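Local coordinates for DNA translocase coupling protein (Clostridium perfringens, PDB 6O1W) that probably binds DNA and ATP as an FtsK/SpoIIIE-type translocase that couples plasmid DNA to the conjugation machinery, at residues Thr40-Ile45 / Thr335-Ala340. Sequence-based numbering, arbitrary orientation.
With BGC (beta-D-glucopyranose), chain D.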
ATOM      1  N   THR A  40     -12.432  -6.320  -0.809  1.00 33.56           N
ATOM      2  CA  THR A  40     -11.944  -6.369   0.581  1.00 32.97           C
ATOM      3  C   THR A  40     -12.455  -7.561   1.366  1.00 37.63           C
ATOM      4  O   THR A  40     -11.857  -7.908   2.380  1.00 38.57           O
ATOM      5  CB  THR A  40     -12.247  -5.073   1.342  1.00 37.35           C
ATOM      6  OG1 THR A  40     -13.655  -5.001   1.603  1.00 34.64           O
ATOM      7  CG2 THR A  40     -11.785  -3.817   0.594  1.00 36.01           C
ATOM      8  N   ARG A  41     -13.588  -8.148   0.941  1.00 35.21           N
ATOM      9  CA  ARG A  41     -14.279  -9.274   1.589  1.00 35.23           C
ATOM     10  C   ARG A  41     -14.833  -8.863   2.976  1.00 39.60           C
ATOM     11  O   ARG A  41     -15.000  -9.691   3.873  1.00 39.43           O
ATOM     12  CB  ARG A  41     -13.421 -10.557   1.622  1.00 34.76           C
ATOM     13  CG  ARG A  41     -13.109 -11.097   0.224  1.00 36.76           C
ATOM     14  CD  ARG A  41     -13.840 -12.393  -0.078  1.00 48.86           C
ATOM     15  NE  ARG A  41     -12.899 -13.449  -0.461  1.00 67.77           N
ATOM     16  CZ  ARG A  41     -12.883 -14.679   0.053  1.00 77.72           C
ATOM     17  NH1 ARG A  41     -13.781 -15.039   0.964  1.00 57.12           N
ATOM     18  NH2 ARG A  41     -11.977 -15.560  -0.353  1.00 64.21           N
ATOM     19  N   ILE A  42     -15.145  -7.571   3.122  1.00 35.88           N
ATOM     20  CA  ILE A  42     -15.734  -7.017   4.344  1.00 35.53           C
ATOM     21  C   ILE A  42     -17.211  -6.819   3.998  1.00 39.46           C
ATOM     22  O   ILE A  42     -17.510  -6.212   2.961  1.00 38.39           O
ATOM     23  CB  ILE A  42     -15.076  -5.677   4.790  1.00 37.38           C
ATOM     24  CG1 ILE A  42     -13.579  -5.854   5.100  1.00 37.32           C
ATOM     25  CG2 ILE A  42     -15.824  -5.076   6.007  1.00 37.76           C
ATOM     26  CD1 ILE A  42     -12.761  -4.479   5.088  1.00 34.58           C
ATOM     27  N   ASP A  43     -18.105  -7.329   4.870  1.00 34.06           N
ATOM     28  CA  ASP A  43     -19.560  -7.286   4.751  1.00 34.71           C
ATOM     29  C   ASP A  43     -20.187  -6.277   5.695  1.00 38.35           C
ATOM     30  O   ASP A  43     -19.669  -6.039   6.772  1.00 39.66           O
ATOM     31  CB  ASP A  43     -20.164  -8.683   5.055  1.00 36.95           C
ATOM     32  CG  ASP A  43     -19.567  -9.830   4.244  1.00 53.20           C
ATOM     33  OD1 ASP A  43     -19.709  -9.821   3.007  1.00 56.34           O
ATOM     34  OD2 ASP A  43     -18.960 -10.733   4.850  1.00 59.20           O
ATOM     35  N   GLU A  44     -21.327  -5.724   5.308  1.00 34.65           N
ATOM     36  CA  GLU A  44     -22.130  -4.816   6.111  1.00 34.81           C
ATOM     37  C   GLU A  44     -23.476  -5.529   6.290  1.00 39.19           C
ATOM     38  O   GLU A  44     -24.206  -5.752   5.309  1.00 38.40           O
ATOM     39  CB  GLU A  44     -22.287  -3.453   5.414  1.00 36.03           C
ATOM     40  CG  GLU A  44     -22.986  -2.407   6.265  1.00 43.49           C
ATOM     41  CD  GLU A  44     -23.566  -1.253   5.467  1.00 63.35           C
ATOM     42  OE1 GLU A  44     -24.591  -1.460   4.775  1.00 57.14           O
ATOM     43  OE2 GLU A  44     -23.002  -0.137   5.537  1.00 50.05           O
ATOM     44  N   ILE A  45     -23.736  -5.996   7.527  1.00 34.64           N
ATOM     45  CA  ILE A  45     -24.957  -6.718   7.846  1.00 34.29           C
ATOM     46  C   ILE A  45     -25.818  -5.832   8.712  1.00 39.88           C
ATOM     47  O   ILE A  45     -25.385  -5.400   9.782  1.00 39.69           O
ATOM     48  CB  ILE A  45     -24.724  -8.112   8.473  1.00 36.58           C
ATOM     49  CG1 ILE A  45     -23.495  -8.838   7.861  1.00 35.79           C
ATOM     50  CG2 ILE A  45     -25.986  -8.962   8.339  1.00 36.22           C
ATOM     51  CD1 ILE A  45     -22.955 -10.017   8.773  1.00 35.26           C
ATOM     52  N   THR A 335      -9.827  -2.686  -5.563  1.00 36.12           N
ATOM     53  CA  THR A 335      -9.188  -2.485  -4.255  1.00 35.76           C
ATOM     54  C   THR A 335      -9.313  -3.778  -3.473  1.00 38.40           C
ATOM     55  O   THR A 335     -10.424  -4.204  -3.199  1.00 38.90           O
ATOM     56  CB  THR A 335      -9.817  -1.290  -3.475  1.00 37.10           C
ATOM     57  OG1 THR A 335      -9.762  -0.109  -4.261  1.00 30.65           O
ATOM     58  CG2 THR A 335      -9.111  -1.023  -2.135  1.00 31.80           C
ATOM     59  N   VAL A 336      -8.195  -4.405  -3.119  1.00 34.43           N
ATOM     60  CA  VAL A 336      -8.245  -5.666  -2.364  1.00 33.89           C
ATOM     61  C   VAL A 336      -7.534  -5.539  -1.019  1.00 35.11           C
ATOM     62  O   VAL A 336      -6.593  -4.757  -0.887  1.00 35.04           O
ATOM     63  CB  VAL A 336      -7.756  -6.918  -3.174  1.00 37.36           C
ATOM     64  CG1 VAL A 336      -8.462  -7.030  -4.528  1.00 36.39           C
ATOM     65  CG2 VAL A 336      -6.245  -6.925  -3.347  1.00 37.16           C
ATOM     66  N   GLN A 337      -7.955  -6.338  -0.043  1.00 28.19           N
ATOM     67  CA  GLN A 337      -7.334  -6.355   1.268  1.00 28.03           C
ATOM     68  C   GLN A 337      -6.196  -7.395   1.237  1.00 32.58           C
ATOM     69  O   GLN A 337      -6.336  -8.450   0.624  1.00 33.16           O
ATOM     70  CB  GLN A 337      -8.413  -6.712   2.348  1.00 29.34           C
ATOM     71  CG  GLN A 337      -7.891  -6.696   3.771  1.00 36.04           C
ATOM     72  CD  GLN A 337      -8.903  -6.956   4.876  1.00 44.16           C
ATOM     73  OE1 GLN A 337     -10.105  -7.230   4.701  1.00 33.48           O
ATOM     74  NE2 GLN A 337      -8.413  -6.881   6.064  1.00 34.79           N
ATOM     75  N   PHE A 338      -5.066  -7.091   1.877  1.00 29.37           N
ATOM     76  CA  PHE A 338      -3.954  -8.029   1.974  1.00 27.92           C
ATOM     77  C   PHE A 338      -3.151  -7.753   3.234  1.00 31.79           C
ATOM     78  O   PHE A 338      -3.197  -6.622   3.745  1.00 30.39           O
ATOM     79  CB  PHE A 338      -3.014  -7.947   0.727  1.00 28.37           C
ATOM     80  CG  PHE A 338      -2.000  -6.825   0.729  1.00 28.09           C
ATOM     81  CD1 PHE A 338      -2.374  -5.527   0.394  1.00 29.97           C
ATOM     82  CD2 PHE A 338      -0.660  -7.075   1.023  1.00 29.09           C
ATOM     83  CE1 PHE A 338      -1.426  -4.494   0.348  1.00 29.28           C
ATOM     84  CE2 PHE A 338       0.282  -6.042   0.995  1.00 31.33           C
ATOM     85  CZ  PHE A 338      -0.111  -4.752   0.677  1.00 28.26           C
ATOM     86  N   GLN A 339      -2.362  -8.772   3.676  1.00 28.14           N
ATOM     87  CA  GLN A 339      -1.430  -8.682   4.791  1.00 29.24           C
ATOM     88  C   GLN A 339      -0.048  -8.471   4.204  1.00 31.84           C
ATOM     89  O   GLN A 339       0.443  -9.317   3.466  1.00 31.56           O
ATOM     90  CB  GLN A 339      -1.422  -9.977   5.644  1.00 31.23           C
ATOM     91  CG  GLN A 339      -0.582  -9.892   6.948  1.00 35.83           C
ATOM     92  CD  GLN A 339      -1.054  -8.838   7.937  1.00 41.06           C
ATOM     93  OE1 GLN A 339      -2.233  -8.474   7.999  1.00 32.11           O
ATOM     94  NE2 GLN A 339      -0.132  -8.304   8.740  1.00 33.78           N
ATOM     95  N   ALA A 340       0.577  -7.364   4.554  1.00 29.56           N
ATOM     96  CA  ALA A 340       1.910  -7.002   4.107  1.00 30.15           C
ATOM     97  C   ALA A 340       2.951  -7.772   4.881  1.00 36.29           C
ATOM     98  O   ALA A 340       2.767  -8.029   6.067  1.00 36.22           O
ATOM     99  CB  ALA A 340       2.133  -5.507   4.315  1.00 30.77           C
TER
HETATM  100  C2  BGC D 502     -18.722   0.682   3.525  1.00 53.63           C
HETATM  101  C3  BGC D 502     -18.331   0.426   2.071  1.00 52.14           C
HETATM  102  C4  BGC D 502     -18.320  -1.069   1.766  1.00 52.83           C
HETATM  103  C5  BGC D 502     -19.639  -1.710   2.198  1.00 51.38           C
HETATM  104  C6  BGC D 502     -19.646  -3.216   2.069  1.00 49.05           C
HETATM  105  C1  BGC D 502     -20.017  -0.042   3.874  1.00 54.67           C
HETATM  106  O1  BGC D 502     -20.256   0.115   5.230  1.00 55.92           O
HETATM  107  O2  BGC D 502     -18.904   2.072   3.772  1.00 57.08           O
HETATM  108  O3  BGC D 502     -17.036   0.967   1.821  1.00 49.75           O
HETATM  109  O4  BGC D 502     -18.079  -1.310   0.381  1.00 53.49           O
HETATM  110  O5  BGC D 502     -19.881  -1.429   3.583  1.00 52.79           O
HETATM  111  O6  BGC D 502     -18.751  -3.823   2.995  1.00 47.04           O
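Thr40 and Gln337 meet where the loop between strands 30-36 and 43-48 reaches strand 334-340, their CA atoms 4.7 Å apart. The CB of Gln337 points at the loop and lies 3.6 Å from Thr40 O. With its CG anti to the backbone N (chi1 -177°) and the chain extended beyond, the side chain runs alongside this carbonyl, brings its amide end up to Thr40 O and crosses the Ile42 side chain at about a right angle. Ile42 offers CG1 and CD1 to it, and Met88, Ile94 and Pro321 pack around Gln337 as well. Nearer the start of the strand, Thr40 CG2 lies 4.0 Å from Thr335 O, a light contact, while Thr335 OG1 turns instead to Asn314. Within the loop, Thr40 OG1 accepts a weak hydrogen bond from Ile42 N, and Thr40 N is hydrogen-bonded to Asp37.

Farther along the same segment, Glu44 runs alongside a bound glucose from CB to carboxylate. Its CB sits 3.6 Å from the ring oxygen O5 of the sugar, its CG 3.9 Å from sugar O1 and its CD 3.6 Å from O1, and its OE2 accepts a hydrogen bond of 2.8 Å from that same O1. Sugar O6 donates to Ile42 O at 2.7 Å, so the sugar bonds to both a side chain and the backbone of this segment. Asp37, Lys318 and Asp319 supply further bonds to it.

The two segments bury just 182 Å² together, a small but buried junction. It joins the N-terminal four-stranded antiparallel sheet to the antiparallel flank of the mixed sheet whose parallel core carries the P-loop, the nucleotide-binding motif of the FtsK/SpoIIIE motor domain.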